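Local coordinates for methylmalonyl-CoA carboxyltransferase 12S subunit (Propionibacterium freudenreichii, PDB 1ON3), which transfers the carboxyl group of methylmalonyl-CoA to the biotin of the 1.3S subunit, leaving propanoyl-CoA, as the hexameric core of transcarboxylase, at residues E[190-200]-E[233-244]. Numbering follows the deposited sequence.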
loop_
_atom_site.group_PDB
_atom_site.type_symbol
_atom_site.label_atom_id
_atom_site.label_comp_id
_atom_site.label_asym_id
_atom_site.label_seq_id
_atom_site.Cartn_x
_atom_site.Cartn_y
_atom_site.Cartn_z
ATOM N N ASP E 190 15.821 22.631 9.720
ATOM C CA ASP E 190 16.833 21.674 10.182
ATOM C C ASP E 190 18.128 22.273 10.700
ATOM O O ASP E 190 18.683 21.785 11.689
ATOM C CB ASP E 190 17.145 20.682 9.077
ATOM C CG ASP E 190 15.917 19.934 8.628
ATOM O OD1 ASP E 190 15.591 20.011 7.431
ATOM O OD2 ASP E 190 15.275 19.284 9.481
ATOM N N PHE E 191 18.622 23.306 10.017
ATOM C CA PHE E 191 19.859 23.963 10.406
ATOM C C PHE E 191 19.742 25.466 10.440
ATOM O O PHE E 191 19.181 26.065 9.525
ATOM C CB PHE E 191 20.991 23.618 9.441
ATOM C CG PHE E 191 21.307 22.159 9.390
ATOM C CD1 PHE E 191 20.716 21.338 8.437
ATOM C CD2 PHE E 191 22.149 21.598 10.330
ATOM C CE1 PHE E 191 20.966 19.956 8.427
ATOM C CE2 PHE E 191 22.401 20.231 10.332
ATOM C CZ PHE E 191 21.808 19.410 9.377
ATOM N N ILE E 192 20.277 26.071 11.498
ATOM C CA ILE E 192 20.279 27.526 11.600
ATOM C C ILE E 192 21.704 28.060 11.471
ATOM O O ILE E 192 22.580 27.662 12.242
ATOM C CB ILE E 192 19.734 28.029 12.953
ATOM C CG1 ILE E 192 18.267 27.622 13.116
ATOM C CG2 ILE E 192 19.877 29.558 13.017
ATOM C CD1 ILE E 192 17.699 27.958 14.507
ATOM N N ILE E 193 21.928 28.936 10.485
ATOM C CA ILE E 193 23.222 29.588 10.275
ATOM C C ILE E 193 22.941 31.017 10.704
ATOM O O ILE E 193 22.030 31.644 10.174
ATOM C CB ILE E 193 23.644 29.626 8.791
ATOM C CG1 ILE E 193 23.851 28.202 8.270
ATOM C CG2 ILE E 193 24.946 30.401 8.639
ATOM C CD1 ILE E 193 23.813 28.130 6.747
ATOM N N MET E 194 23.715 31.521 11.657
ATOM C CA MET E 194 23.513 32.861 12.189
ATOM C C MET E 194 24.764 33.720 12.023
ATOM O O MET E 194 25.853 33.301 12.415
ATOM C CB MET E 194 23.158 32.725 13.671
ATOM C CG MET E 194 22.418 33.866 14.267
ATOM S SD MET E 194 21.789 33.465 15.915
ATOM C CE MET E 194 21.559 35.161 16.486
ATOM N N THR E 195 24.623 34.921 11.454
ATOM C CA THR E 195 25.782 35.796 11.274
ATOM C C THR E 195 26.044 36.582 12.555
ATOM O O THR E 195 25.190 36.632 13.448
ATOM C CB THR E 195 25.574 36.823 10.153
ATOM O OG1 THR E 195 24.637 37.812 10.595
ATOM C CG2 THR E 195 25.061 36.146 8.889
ATOM N N LYS E 196 27.217 37.207 12.644
ATOM C CA LYS E 196 27.551 37.976 13.840
ATOM C C LYS E 196 26.830 39.325 13.901
ATOM O O LYS E 196 26.961 40.070 14.871
ATOM C CB LYS E 196 29.074 38.140 13.958
ATOM C CG LYS E 196 29.722 36.834 14.383
ATOM C CD LYS E 196 31.208 36.940 14.650
ATOM C CE LYS E 196 31.709 35.619 15.245
ATOM N NZ LYS E 196 33.163 35.629 15.547
ATOM N N LYS E 197 26.039 39.623 12.878
ATOM C CA LYS E 197 25.279 40.865 12.871
ATOM C C LYS E 197 23.839 40.566 13.287
ATOM O O LYS E 197 23.050 41.472 13.532
ATOM C CB LYS E 197 25.293 41.492 11.474
ATOM C CG LYS E 197 26.644 42.050 11.050
ATOM C CD LYS E 197 27.082 43.191 11.965
ATOM C CE LYS E 197 28.328 43.879 11.418
ATOM N NZ LYS E 197 29.435 42.900 11.187
ATOM N N ALA E 198 23.509 39.285 13.380
ATOM C CA ALA E 198 22.153 38.873 13.735
ATOM C C ALA E 198 21.884 38.735 15.223
ATOM O O ALA E 198 22.802 38.636 16.030
ATOM C CB ALA E 198 21.810 37.549 13.032
ATOM N N HIS E 199 20.600 38.761 15.572
ATOM C CA HIS E 199 20.155 38.576 16.946
ATOM C C HIS E 199 18.831 37.828 16.899
ATOM O O HIS E 199 18.014 38.028 15.995
ATOM C CB HIS E 199 20.013 39.918 17.678
ATOM C CG HIS E 199 21.311 40.648 17.834
ATOM N ND1 HIS E 199 21.792 41.519 16.879
ATOM C CD2 HIS E 199 22.274 40.562 18.783
ATOM C CE1 HIS E 199 22.998 41.934 17.230
ATOM N NE2 HIS E 199 23.315 41.367 18.382
ATOM N N MET E 200 18.629 36.949 17.867
ATOM C CA MET E 200 17.423 36.142 17.923
ATOM C C MET E 200 17.038 35.932 19.386
ATOM O O MET E 200 17.899 35.705 20.229
ATOM C CB MET E 200 17.710 34.794 17.243
ATOM C CG MET E 200 16.585 33.789 17.255
ATOM S SD MET E 200 16.898 32.476 16.024
ATOM C CE MET E 200 18.159 31.478 16.859
ATOM N N ASN E 233 20.793 26.557 20.394
ATOM C CA ASN E 233 19.782 26.789 19.348
ATOM C C ASN E 233 20.251 26.787 17.894
ATOM O O ASN E 233 19.420 26.640 16.995
ATOM C CB ASN E 233 19.105 28.149 19.528
ATOM C CG ASN E 233 18.246 28.252 20.775
ATOM O OD1 ASN E 233 18.203 29.312 21.418
ATOM N ND2 ASN E 233 17.540 27.189 21.110
ATOM N N ILE E 234 21.543 26.988 17.644
ATOM C CA ILE E 234 21.991 27.088 16.256
ATOM C C ILE E 234 23.097 26.143 15.858
ATOM O O ILE E 234 23.776 25.560 16.702
ATOM C CB ILE E 234 22.418 28.529 15.902
ATOM C CG1 ILE E 234 23.669 28.921 16.707
ATOM C CG2 ILE E 234 21.257 29.492 16.197
ATOM C CD1 ILE E 234 24.278 30.255 16.292
ATOM N N HIS E 235 23.312 26.033 14.553
ATOM C CA HIS E 235 24.281 25.071 14.052
ATOM C C HIS E 235 25.576 25.580 13.481
ATOM O O HIS E 235 26.567 24.845 13.469
ATOM C CB HIS E 235 23.579 24.169 13.035
ATOM C CG HIS E 235 22.307 23.580 13.555
ATOM N ND1 HIS E 235 21.142 24.309 13.662
ATOM C CD2 HIS E 235 22.035 22.358 14.074
ATOM C CE1 HIS E 235 20.208 23.563 14.225
ATOM N NE2 HIS E 235 20.726 22.375 14.488
ATOM N N PHE E 236 25.571 26.823 13.005
ATOM C CA PHE E 236 26.760 27.429 12.440
ATOM C C PHE E 236 26.815 28.909 12.747
ATOM O O PHE E 236 25.785 29.596 12.694
ATOM C CB PHE E 236 26.796 27.269 10.902
ATOM C CG PHE E 236 26.706 25.841 10.435
ATOM C CD1 PHE E 236 25.478 25.261 10.174
ATOM C CD2 PHE E 236 27.854 25.064 10.314
ATOM C CE1 PHE E 236 25.382 23.912 9.798
ATOM C CE2 PHE E 236 27.772 23.725 9.944
ATOM C CZ PHE E 236 26.535 23.150 9.687
ATOM N N VAL E 237 28.009 29.393 13.081
ATOM C CA VAL E 237 28.199 30.817 13.305
ATOM C C VAL E 237 28.962 31.288 12.088
ATOM O O VAL E 237 29.946 30.666 11.701
ATOM C CB VAL E 237 29.028 31.136 14.568
ATOM C CG1 VAL E 237 29.372 32.620 14.603
ATOM C CG2 VAL E 237 28.235 30.790 15.802
ATOM N N ALA E 238 28.488 32.372 11.475
ATOM C CA ALA E 238 29.114 32.938 10.293
ATOM C C ALA E 238 29.533 34.382 10.580
ATOM O O ALA E 238 28.801 35.130 11.225
ATOM C CB ALA E 238 28.136 32.905 9.131
ATOM N N GLU E 239 30.706 34.773 10.100
ATOM C CA GLU E 239 31.185 36.137 10.326
ATOM C C GLU E 239 30.257 37.184 9.727
ATOM O O GLU E 239 29.925 38.179 10.377
ATOM C CB GLU E 239 32.583 36.322 9.739
ATOM C CG GLU E 239 33.707 36.004 10.701
ATOM C CD GLU E 239 33.708 36.913 11.910
ATOM O OE1 GLU E 239 33.722 38.150 11.732
ATOM O OE2 GLU E 239 33.697 36.387 13.040
ATOM N N ASP E 240 29.852 36.970 8.479
ATOM C CA ASP E 240 28.967 37.911 7.811
ATOM C C ASP E 240 28.141 37.174 6.771
ATOM O O ASP E 240 28.159 35.949 6.720
ATOM C CB ASP E 240 29.773 39.026 7.137
ATOM C CG ASP E 240 30.911 38.493 6.282
ATOM O OD1 ASP E 240 30.812 37.365 5.753
ATOM O OD2 ASP E 240 31.908 39.212 6.128
ATOM N N ASP E 241 27.440 37.920 5.926
ATOM C CA ASP E 241 26.606 37.297 4.916
ATOM C C ASP E 241 27.349 36.485 3.868
ATOM O O ASP E 241 26.835 35.464 3.427
ATOM C CB ASP E 241 25.730 38.348 4.235
ATOM C CG ASP E 241 24.669 38.893 5.159
ATOM O OD1 ASP E 241 23.998 39.884 4.793
ATOM O OD2 ASP E 241 24.512 38.322 6.258
ATOM N N ASP E 242 28.534 36.927 3.444
ATOM C CA ASP E 242 29.282 36.153 2.441
ATOM C C ASP E 242 29.640 34.790 3.037
ATOM O O ASP E 242 29.581 33.768 2.357
ATOM C CB ASP E 242 30.572 36.856 2.034
ATOM C CG ASP E 242 30.340 38.036 1.109
ATOM O OD1 ASP E 242 31.040 39.055 1.293
ATOM O OD2 ASP E 242 29.489 37.947 0.194
ATOM N N ALA E 243 30.014 34.791 4.311
ATOM C CA ALA E 243 30.382 33.558 4.998
ATOM C C ALA E 243 29.176 32.644 5.199
ATOM O O ALA E 243 29.302 31.418 5.136
ATOM C CB ALA E 243 31.011 33.887 6.347
ATOM N N ALA E 244 28.014 33.241 5.457
ATOM C CA ALA E 244 26.800 32.471 5.687
ATOM C C ALA E 244 26.383 31.784 4.395
ATOM O O ALA E 244 25.912 30.643 4.414
ATOM C CB ALA E 244 25.672 33.386 6.193
HETATM O O HOH W 1 24.087 39.548 8.491
#
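Lys196 reaches over the end strand with its chain extended beyond CG, its CE against Val237 CG1, and its NZ bonds Glu239 OE2 at 2.7 Å, nearly in line with the C-O bond. Glu239 folds back at chi2 (-62°) to bring its carboxylate to this salt bridge. Further in, Ile193 lies beside Phe236, CG1 meeting ring atom CD1 at 3.9 Å, while its CG2 rests on Ala244 CB of the following helix. Strands 191-195 and 236-238 run parallel here, the latter an outermost strand, within this chain, of the crotonase-like sheet, joined by Met194 N to Phe236 O and Ala238 N to Met194 O. Where the pairing starts, Ile192 O accepts from both His235 N and Phe236 N, and Ile192 N donates to His235 ND1 (2.9 Å) from 34° out of the imidazole plane. Phe191 turns its edge to the face of that imidazole, planes at 74°, and Glu352 takes the ring's NE2. A leucine in place of His235 would probably leave Ile192 N and Glu352 without these imidazole partners. On the Ile193 side, Thr195 OG1 and Asp241 OD2 share a water, while Asp241 OD1 accepts from Gln44 N and forms a salt bridge with Arg49.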